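Local coordinates for alpha-/beta-galactoside alpha-2,3-sialyltransferase (Photobacterium phosphoreum, PDB 2ZWI), which probably transfers sialic acid to galactosides in an alpha-2,3 linkage, as a GT-B-type glycosyltransferase with cytidine monophosphate bound in its nucleotide pocket, at residues Lys75-Ala86 with Thr103-Asp112; Ile156-Gln164 with Leu187-Ile195. All blocks are in the same frame, centred on the assembly; numbering follows the deposited sequence.

Contact 1: Lys75-Ala86 with Thr103-Asp112; sequences KKVIINGNTLWA and TEIELNFYDD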
loop_
_atom_site.group_PDB
_atom_site.type_symbol
_atom_site.label_atom_id
_atom_site.label_comp_id
_atom_site.label_asym_id
_atom_site.label_seq_id
_atom_site.Cartn_x
_atom_site.Cartn_y
_atom_site.Cartn_z
ATOM N N LYS A 75 15.002 21.200 14.853
ATOM C CA LYS A 75 13.726 21.846 15.092
ATOM C C LYS A 75 12.554 20.855 15.008
ATOM O O LYS A 75 11.684 20.832 15.892
ATOM C CB LYS A 75 13.551 22.993 14.090
ATOM C CG LYS A 75 12.116 23.299 13.703
ATOM C CD LYS A 75 11.386 24.047 14.799
ATOM C CE LYS A 75 11.385 25.551 14.556
ATOM N NZ LYS A 75 10.326 26.192 15.390
ATOM N N LYS A 76 12.563 20.024 13.966
ATOM C CA LYS A 76 11.419 19.173 13.638
ATOM C C LYS A 76 11.835 17.803 13.099
ATOM O O LYS A 76 12.843 17.678 12.415
ATOM C CB LYS A 76 10.517 19.894 12.620
ATOM C CG LYS A 76 9.407 19.044 11.988
ATOM C CD LYS A 76 8.440 19.876 11.154
ATOM C CE LYS A 76 9.049 20.339 9.833
ATOM N NZ LYS A 76 8.124 21.228 9.064
ATOM N N VAL A 77 11.033 16.784 13.410
ATOM C CA VAL A 77 11.154 15.463 12.782
ATOM C C VAL A 77 9.813 15.140 12.103
ATOM O O VAL A 77 8.744 15.194 12.734
ATOM C CB VAL A 77 11.538 14.346 13.808
ATOM C CG1 VAL A 77 11.579 12.961 13.141
ATOM C CG2 VAL A 77 12.881 14.660 14.469
ATOM N N ILE A 78 9.872 14.856 10.805
ATOM C CA ILE A 78 8.721 14.336 10.086
ATOM C C ILE A 78 8.899 12.824 9.972
ATOM O O ILE A 78 9.883 12.356 9.401
ATOM C CB ILE A 78 8.559 14.984 8.676
ATOM C CG1 ILE A 78 8.607 16.521 8.774
ATOM C CG2 ILE A 78 7.239 14.546 8.036
ATOM C CD1 ILE A 78 8.590 17.227 7.427
ATOM N N ILE A 79 7.970 12.065 10.543
ATOM C CA ILE A 79 8.023 10.611 10.464
ATOM C C ILE A 79 7.013 10.110 9.424
ATOM O O ILE A 79 5.825 10.423 9.495
ATOM C CB ILE A 79 7.752 9.921 11.829
ATOM C CG1 ILE A 79 8.564 10.573 12.960
ATOM C CG2 ILE A 79 8.071 8.419 11.741
ATOM C CD1 ILE A 79 8.023 10.267 14.356
ATOM N N ASN A 80 7.520 9.345 8.461
ATOM C CA ASN A 80 6.721 8.776 7.394
ATOM C C ASN A 80 6.687 7.257 7.581
ATOM O O ASN A 80 7.734 6.601 7.580
ATOM C CB ASN A 80 7.309 9.175 6.034
ATOM C CG ASN A 80 7.480 10.696 5.889
ATOM O OD1 ASN A 80 8.488 11.280 6.303
ATOM N ND2 ASN A 80 6.492 11.332 5.292
ATOM N N GLY A 81 5.489 6.705 7.753
ATOM C CA GLY A 81 5.335 5.300 8.129
ATOM C C GLY A 81 4.196 4.556 7.458
ATOM O O GLY A 81 3.593 5.037 6.501
ATOM N N ASN A 82 3.919 3.370 7.990
ATOM C CA ASN A 82 2.926 2.439 7.483
ATOM C C ASN A 82 1.785 2.421 8.505
ATOM O O ASN A 82 2.014 2.125 9.673
ATOM C CB ASN A 82 3.615 1.066 7.355
ATOM C CG ASN A 82 2.670 -0.056 6.984
ATOM O OD1 ASN A 82 1.601 -0.201 7.564
ATOM N ND2 ASN A 82 3.080 -0.879 6.017
ATOM N N THR A 83 0.572 2.764 8.074
ATOM C CA THR A 83 -0.582 2.887 8.972
ATOM C C THR A 83 -0.847 1.607 9.798
ATOM O O THR A 83 -0.935 1.678 11.014
ATOM C CB THR A 83 -1.845 3.335 8.204
ATOM O OG1 THR A 83 -1.518 4.472 7.389
ATOM C CG2 THR A 83 -2.952 3.723 9.167
ATOM N N LEU A 84 -0.943 0.447 9.147
ATOM C CA LEU A 84 -1.142 -0.807 9.872
ATOM C C LEU A 84 -0.050 -1.001 10.940
ATOM O O LEU A 84 -0.320 -1.440 12.047
ATOM C CB LEU A 84 -1.143 -1.999 8.905
ATOM C CG LEU A 84 -1.501 -3.381 9.476
ATOM C CD1 LEU A 84 -2.935 -3.389 10.019
ATOM C CD2 LEU A 84 -1.313 -4.433 8.401
ATOM N N TRP A 85 1.180 -0.656 10.574
ATOM C CA TRP A 85 2.341 -0.801 11.435
ATOM C C TRP A 85 2.698 0.511 12.132
ATOM O O TRP A 85 3.871 0.838 12.318
ATOM C CB TRP A 85 3.513 -1.335 10.608
ATOM C CG TRP A 85 3.260 -2.731 10.132
ATOM C CD1 TRP A 85 3.021 -3.138 8.848
ATOM C CD2 TRP A 85 3.172 -3.902 10.950
ATOM N NE1 TRP A 85 2.815 -4.497 8.815
ATOM C CE2 TRP A 85 2.902 -4.989 10.093
ATOM C CE3 TRP A 85 3.310 -4.138 12.326
ATOM C CZ2 TRP A 85 2.765 -6.295 10.565
ATOM C CZ3 TRP A 85 3.179 -5.437 12.799
ATOM C CH2 TRP A 85 2.909 -6.501 11.919
ATOM N N ALA A 86 1.673 1.256 12.534
ATOM C CA ALA A 86 1.874 2.503 13.277
ATOM C C ALA A 86 2.745 2.278 14.521
ATOM O O ALA A 86 3.364 3.215 15.016
ATOM C CB ALA A 86 0.528 3.113 13.675
ATOM N N THR A 103 11.254 18.784 20.568
ATOM C CA THR A 103 11.308 18.567 19.132
ATOM C C THR A 103 9.882 18.565 18.590
ATOM O O THR A 103 9.006 17.917 19.155
ATOM C CB THR A 103 12.001 17.212 18.806
ATOM O OG1 THR A 103 13.248 17.135 19.507
ATOM C CG2 THR A 103 12.259 17.064 17.323
ATOM N N GLU A 104 9.648 19.305 17.514
ATOM C CA GLU A 104 8.354 19.254 16.836
ATOM C C GLU A 104 8.261 17.930 16.093
ATOM O O GLU A 104 9.234 17.503 15.483
ATOM C CB GLU A 104 8.202 20.424 15.867
ATOM C CG GLU A 104 8.011 21.769 16.564
ATOM C CD GLU A 104 8.089 22.958 15.618
ATOM O OE1 GLU A 104 7.877 22.776 14.398
ATOM O OE2 GLU A 104 8.348 24.087 16.105
ATOM N N ILE A 105 7.106 17.269 16.175
ATOM C CA ILE A 105 6.882 16.013 15.441
ATOM C C ILE A 105 5.659 16.130 14.539
ATOM O O ILE A 105 4.598 16.558 14.979
ATOM C CB ILE A 105 6.698 14.792 16.383
ATOM C CG1 ILE A 105 7.974 14.526 17.185
ATOM C CG2 ILE A 105 6.319 13.543 15.579
ATOM C CD1 ILE A 105 7.752 13.737 18.472
ATOM N N GLU A 106 5.829 15.751 13.278
ATOM C CA GLU A 106 4.737 15.686 12.310
ATOM C C GLU A 106 4.723 14.307 11.671
ATOM O O GLU A 106 5.777 13.690 11.504
ATOM C CB GLU A 106 4.896 16.774 11.245
ATOM C CG GLU A 106 4.739 18.173 11.832
ATOM C CD GLU A 106 4.795 19.277 10.796
ATOM O OE1 GLU A 106 4.809 20.465 11.207
ATOM O OE2 GLU A 106 4.820 18.967 9.584
ATOM N N LEU A 107 3.536 13.830 11.314
ATOM C CA LEU A 107 3.357 12.434 10.895
ATOM C C LEU A 107 2.700 12.315 9.532
ATOM O O LEU A 107 1.746 13.028 9.238
ATOM C CB LEU A 107 2.510 11.662 11.916
ATOM C CG LEU A 107 2.933 11.704 13.391
ATOM C CD1 LEU A 107 1.897 11.045 14.260
ATOM C CD2 LEU A 107 4.314 11.051 13.594
ATOM N N ASN A 108 3.227 11.410 8.713
ATOM C CA ASN A 108 2.584 10.981 7.476
ATOM C C ASN A 108 2.437 9.459 7.509
ATOM O O ASN A 108 3.454 8.744 7.500
ATOM C CB ASN A 108 3.421 11.395 6.255
ATOM C CG ASN A 108 3.526 12.907 6.099
ATOM O OD1 ASN A 108 4.599 13.494 6.284
ATOM N ND2 ASN A 108 2.415 13.543 5.769
ATOM N N PHE A 109 1.194 8.974 7.560
ATOM C CA PHE A 109 0.904 7.539 7.511
ATOM C C PHE A 109 0.394 7.122 6.118
ATOM O O PHE A 109 -0.520 7.738 5.572
ATOM C CB PHE A 109 -0.148 7.148 8.556
ATOM C CG PHE A 109 0.345 7.170 9.981
ATOM C CD1 PHE A 109 1.042 6.080 10.513
ATOM C CD2 PHE A 109 0.086 8.266 10.804
ATOM C CE1 PHE A 109 1.500 6.091 11.846
ATOM C CE2 PHE A 109 0.522 8.283 12.139
ATOM C CZ PHE A 109 1.236 7.189 12.657
ATOM N N TYR A 110 0.991 6.084 5.554
ATOM C CA TYR A 110 0.585 5.527 4.270
ATOM C C TYR A 110 -0.032 4.151 4.475
ATOM O O TYR A 110 0.585 3.299 5.116
ATOM C CB TYR A 110 1.813 5.397 3.362
ATOM C CG TYR A 110 2.417 6.724 2.972
ATOM C CD1 TYR A 110 3.290 7.402 3.831
ATOM C CD2 TYR A 110 2.111 7.301 1.749
ATOM C CE1 TYR A 110 3.838 8.630 3.471
ATOM C CE2 TYR A 110 2.657 8.536 1.377
ATOM C CZ TYR A 110 3.504 9.182 2.240
ATOM O OH TYR A 110 4.024 10.373 1.854
ATOM N N ASP A 111 -1.243 3.933 3.950
ATOM C CA ASP A 111 -1.913 2.626 4.061
ATOM C C ASP A 111 -0.996 1.493 3.609
ATOM O O ASP A 111 -0.250 1.661 2.660
ATOM C CB ASP A 111 -3.179 2.579 3.190
ATOM C CG ASP A 111 -4.322 3.411 3.749
ATOM O OD1 ASP A 111 -4.274 3.816 4.935
ATOM O OD2 ASP A 111 -5.278 3.652 2.972
ATOM N N ASP A 112 -1.101 0.341 4.276
ATOM C CA ASP A 112 -0.319 -0.870 3.966
ATOM C C ASP A 112 -0.880 -1.616 2.744
ATOM O O ASP A 112 -0.125 -2.168 1.940
ATOM C CB ASP A 112 -0.317 -1.769 5.218
ATOM C CG ASP A 112 0.387 -3.099 5.021
ATOM O OD1 ASP A 112 1.564 -3.209 5.414
ATOM O OD2 ASP A 112 -0.249 -4.053 4.517
HETATM O O HOH W 1 -3.318 6.160 5.896
HETATM O O HOH W 2 2.238 -5.577 6.182
#
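N82 and D112 meet where two neighbouring parallel strands run out into their C-terminal loops. N82 CB leaves the sheet on the face shared by N80 and Y110. With CG anti to the backbone N (chi1 173°), the side chain turns across to D112, and CG rests against the aspartate CB. N82 ND2 gives a nearly straight bond to D112 OD1 (2.8 Å), which lies in the amide plane and receives it on its anti lone pair, although the two flat groups are twisted 50° apart; the same ND2 also bonds D10 OD1. N82 OD1 turns back and accepts from W85 N (3.1 Å), an Asx motif at the turn T83-A86 in which the donor sits above the carbonyl plane, not on a lone pair. A water links W85 NE1 to D112 OD1, while D112 OD2 bonds a glycerol, probably from the crystallisation liquor.

Behind this tip lies the beta-alpha-beta crossover 74-82, 86-98, 104-110 of a Rossmann-like GT-B domain, its strands joined in parallel register by bonds such as V77 N to E104 O (2.8 Å). On the face beneath helix 86-98, I79 CD1 touches I105 CG2 and L107 CD2, both at 3.9 Å, and A86 CB reaches F109 CE1 (3.6 Å). At the far end, the K75 chain bends so that NZ makes a salt bridge to E104 OE2 (3.0 Å), 35° out of the carboxylate plane.

Contact 2: Ile156-Gln164 with Leu187-Ile195; sequences IENIYGFSQ and LKRVISNNI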
loop_
_atom_site.group_PDB
_atom_site.type_symbol
_atom_site.label_atom_id
_atom_site.label_comp_id
_atom_site.label_asym_id
_atom_site.label_seq_id
_atom_site.Cartn_x
_atom_site.Cartn_y
_atom_site.Cartn_z
ATOM N N ILE A 156 -8.441 0.044 14.343
ATOM C CA ILE A 156 -8.793 1.176 13.477
ATOM C C ILE A 156 -8.754 2.525 14.192
ATOM O O ILE A 156 -8.133 3.481 13.702
ATOM C CB ILE A 156 -10.175 0.965 12.796
ATOM C CG1 ILE A 156 -10.007 0.162 11.512
ATOM C CG2 ILE A 156 -10.881 2.315 12.505
ATOM C CD1 ILE A 156 -8.839 0.620 10.595
ATOM N N GLU A 157 -9.397 2.590 15.356
ATOM C CA GLU A 157 -9.474 3.836 16.119
ATOM C C GLU A 157 -8.092 4.373 16.543
ATOM O O GLU A 157 -7.900 5.589 16.658
ATOM C CB GLU A 157 -10.432 3.687 17.314
ATOM C CG GLU A 157 -10.004 2.683 18.411
ATOM C CD GLU A 157 -10.486 1.256 18.181
ATOM O OE1 GLU A 157 -10.836 0.876 17.035
ATOM O OE2 GLU A 157 -10.504 0.494 19.162
ATOM N N ASN A 158 -7.139 3.466 16.757
ATOM C CA ASN A 158 -5.777 3.828 17.168
ATOM C C ASN A 158 -4.901 4.259 16.013
ATOM O O ASN A 158 -4.321 5.347 16.043
ATOM C CB ASN A 158 -5.107 2.666 17.922
ATOM C CG ASN A 158 -5.657 2.492 19.330
ATOM O OD1 ASN A 158 -6.431 3.312 19.807
ATOM N ND2 ASN A 158 -5.245 1.422 20.002
ATOM N N ILE A 159 -4.809 3.407 14.994
ATOM C CA ILE A 159 -3.956 3.698 13.833
ATOM C C ILE A 159 -4.426 4.939 13.068
ATOM O O ILE A 159 -3.598 5.689 12.573
ATOM C CB ILE A 159 -3.739 2.462 12.919
ATOM C CG1 ILE A 159 -5.026 2.062 12.179
ATOM C CG2 ILE A 159 -3.198 1.292 13.742
ATOM C CD1 ILE A 159 -4.862 0.866 11.244
ATOM N N TYR A 160 -5.740 5.175 13.017
ATOM C CA TYR A 160 -6.256 6.414 12.425
ATOM C C TYR A 160 -6.498 7.550 13.438
ATOM O O TYR A 160 -7.193 8.535 13.131
ATOM C CB TYR A 160 -7.508 6.146 11.566
ATOM C CG TYR A 160 -7.222 5.437 10.254
ATOM C CD1 TYR A 160 -6.545 6.089 9.220
ATOM C CD2 TYR A 160 -7.638 4.123 10.039
ATOM C CE1 TYR A 160 -6.273 5.444 8.004
ATOM C CE2 TYR A 160 -7.391 3.473 8.823
ATOM C CZ TYR A 160 -6.703 4.143 7.809
ATOM O OH TYR A 160 -6.442 3.511 6.609
ATOM N N GLY A 161 -5.909 7.437 14.632
ATOM C CA GLY A 161 -6.229 8.366 15.715
ATOM C C GLY A 161 -5.126 9.320 16.143
ATOM O O GLY A 161 -5.275 10.014 17.156
ATOM N N PHE A 162 -4.036 9.375 15.375
ATOM C CA PHE A 162 -2.847 10.160 15.757
ATOM C C PHE A 162 -2.995 11.671 15.569
ATOM O O PHE A 162 -2.279 12.440 16.225
ATOM C CB PHE A 162 -1.601 9.688 14.989
ATOM C CG PHE A 162 -0.990 8.417 15.515
ATOM C CD1 PHE A 162 0.205 8.451 16.228
ATOM C CD2 PHE A 162 -1.598 7.178 15.273
ATOM C CE1 PHE A 162 0.786 7.277 16.716
ATOM C CE2 PHE A 162 -1.028 5.995 15.749
ATOM C CZ PHE A 162 0.165 6.039 16.471
ATOM N N SER A 163 -3.888 12.111 14.672
ATOM C CA SER A 163 -4.088 13.564 14.473
ATOM C C SER A 163 -4.635 14.273 15.734
ATOM O O SER A 163 -4.601 15.508 15.831
ATOM C CB SER A 163 -4.948 13.857 13.239
ATOM O OG SER A 163 -6.331 13.654 13.502
ATOM N N GLN A 164 -5.125 13.482 16.693
ATOM C CA GLN A 164 -5.489 13.992 18.017
ATOM C C GLN A 164 -4.265 14.443 18.818
ATOM O O GLN A 164 -4.385 15.247 19.739
ATOM C CB GLN A 164 -6.265 12.924 18.808
ATOM C CG GLN A 164 -7.594 12.522 18.167
ATOM C CD GLN A 164 -8.233 11.296 18.813
ATOM O OE1 GLN A 164 -9.285 11.397 19.442
ATOM N NE2 GLN A 164 -7.603 10.131 18.655
ATOM N N LEU A 187 -15.547 8.136 12.575
ATOM C CA LEU A 187 -14.114 8.211 12.254
ATOM C C LEU A 187 -13.788 9.387 11.337
ATOM O O LEU A 187 -12.746 10.038 11.501
ATOM C CB LEU A 187 -13.624 6.901 11.626
ATOM C CG LEU A 187 -12.126 6.762 11.314
ATOM C CD1 LEU A 187 -11.246 7.009 12.544
ATOM C CD2 LEU A 187 -11.857 5.382 10.731
ATOM N N LYS A 188 -14.682 9.647 10.382
ATOM C CA LYS A 188 -14.532 10.770 9.451
ATOM C C LYS A 188 -14.332 12.084 10.212
ATOM O O LYS A 188 -13.450 12.885 9.866
ATOM C CB LYS A 188 -15.742 10.846 8.497
ATOM C CG LYS A 188 -15.767 12.028 7.513
ATOM C CD LYS A 188 -14.566 12.038 6.566
ATOM C CE LYS A 188 -14.779 13.039 5.433
ATOM N NZ LYS A 188 -13.616 13.105 4.500
ATOM N N ARG A 189 -15.130 12.291 11.262
ATOM C CA ARG A 189 -15.028 13.498 12.081
ATOM C C ARG A 189 -13.648 13.689 12.677
ATOM O O ARG A 189 -13.205 14.812 12.837
ATOM C CB ARG A 189 -16.054 13.489 13.209
ATOM C CG ARG A 189 -17.343 14.226 12.879
ATOM C CD ARG A 189 -18.141 14.514 14.152
ATOM N NE ARG A 189 -18.200 13.328 14.993
ATOM C CZ ARG A 189 -19.182 12.433 14.959
ATOM N NH1 ARG A 189 -20.220 12.601 14.142
ATOM N NH2 ARG A 189 -19.134 11.385 15.766
ATOM N N VAL A 190 -12.990 12.592 13.037
ATOM C CA VAL A 190 -11.643 12.645 13.585
ATOM C C VAL A 190 -10.622 13.114 12.527
ATOM O O VAL A 190 -9.787 13.991 12.804
ATOM C CB VAL A 190 -11.232 11.289 14.197
ATOM C CG1 VAL A 190 -9.850 11.372 14.817
ATOM C CG2 VAL A 190 -12.278 10.836 15.236
ATOM N N ILE A 191 -10.719 12.572 11.315
ATOM C CA ILE A 191 -9.663 12.773 10.315
ATOM C C ILE A 191 -10.015 13.542 9.022
ATOM O O ILE A 191 -9.197 13.597 8.109
ATOM C CB ILE A 191 -8.982 11.415 9.953
ATOM C CG1 ILE A 191 -10.029 10.380 9.525
ATOM C CG2 ILE A 191 -8.145 10.919 11.134
ATOM C CD1 ILE A 191 -9.445 8.987 9.180
ATOM N N SER A 192 -11.195 14.157 8.942
ATOM C CA SER A 192 -11.657 14.736 7.661
ATOM C C SER A 192 -10.690 15.767 7.058
ATOM O O SER A 192 -10.536 15.833 5.827
ATOM C CB SER A 192 -13.092 15.301 7.763
ATOM O OG SER A 192 -13.179 16.397 8.660
ATOM N N ASN A 193 -10.029 16.540 7.919
ATOM C CA ASN A 193 -9.036 17.523 7.459
ATOM C C ASN A 193 -7.614 16.964 7.320
ATOM O O ASN A 193 -6.692 17.679 6.907
ATOM C CB ASN A 193 -9.018 18.736 8.390
ATOM C CG ASN A 193 -10.284 19.548 8.304
ATOM O OD1 ASN A 193 -10.862 19.720 7.223
ATOM N ND2 ASN A 193 -10.719 20.066 9.440
ATOM N N ASN A 194 -7.456 15.688 7.664
ATOM C CA ASN A 194 -6.150 15.040 7.739
ATOM C C ASN A 194 -5.911 13.974 6.656
ATOM O O ASN A 194 -4.909 13.277 6.695
ATOM C CB ASN A 194 -5.989 14.395 9.122
ATOM C CG ASN A 194 -6.339 15.352 10.263
ATOM O OD1 ASN A 194 -5.785 16.451 10.364
ATOM N ND2 ASN A 194 -7.264 14.936 11.120
ATOM N N ILE A 195 -6.827 13.857 5.698
ATOM C CA ILE A 195 -6.781 12.798 4.682
ATOM C C ILE A 195 -6.291 13.329 3.339
ATOM O O ILE A 195 -6.733 14.392 2.886
ATOM C CB ILE A 195 -8.190 12.171 4.452
ATOM C CG1 ILE A 195 -8.800 11.638 5.753
ATOM C CG2 ILE A 195 -8.139 11.063 3.409
ATOM C CD1 ILE A 195 -8.037 10.485 6.371
#
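The Y160 ring meets I191 and L187 obliquely, with I191 CD1 4.1 Å from Y160 CD1, while I156 CD1 of its own segment lies in plane at the ring edge. Y170 also meets the ring, from strand 168-172. The other flat group, the Q164 amide, is held in place within its own segment: NE2 donates almost linearly to G161 O (2.8 Å), in the plane of both the amide and the carbonyl, and bonds S138 as well. Q164 CG approaches V190 CG1 at a slant (4.2 Å).

This is largely apolar packing between the short helix 156-159 with its following loop and helix 185-191 with the turn I191-N194. Both sides are tied to strand 168-172 of the N-terminal parallel sheet: Y160 rests on M172 and S163 on T168, and N194 shares a backbone bond with Y170. I156 CG2 touches L187 CD2 (3.7 Å), the side chains crossing at about a right angle, and L187 CD1 comes against Y160 CB (4.0 Å). I191 points CG1 between its backbone N and carbonyl carbon (chi1 54°), which carries CD1 to the tyrosine and leaves CG2 against Y160 O (3.3 Å). Farther along the loop, S163 OG lies 2.9 Å from N194 ND2, a close polar approach whose angle is too poor for a hydrogen bond.

Both contacts belong to the N-terminal domain and both are partly buried, but they hold different layers of it. Contact 1 joins two central strands of the parallel sheet: its middle is buried, its K75 end faces solvent, and its other end opens toward the nucleotide pocket. Contact 2 joins helix and loop elements packed beside that sheet, farther from the bound nucleotide. Contact 1 combines backbone hydrogen bonds, polar ends and an apolar face, whereas contact 2 rests mainly on branched aliphatic side chains gathered about the tyrosine Y160. The two meet directly: Y160 OH lies 2.8 Å from D111 OD1, probably hydrogen-bonded, and F162 packs on L107 and F109, continuing the hydrophobic layer from strand to loop.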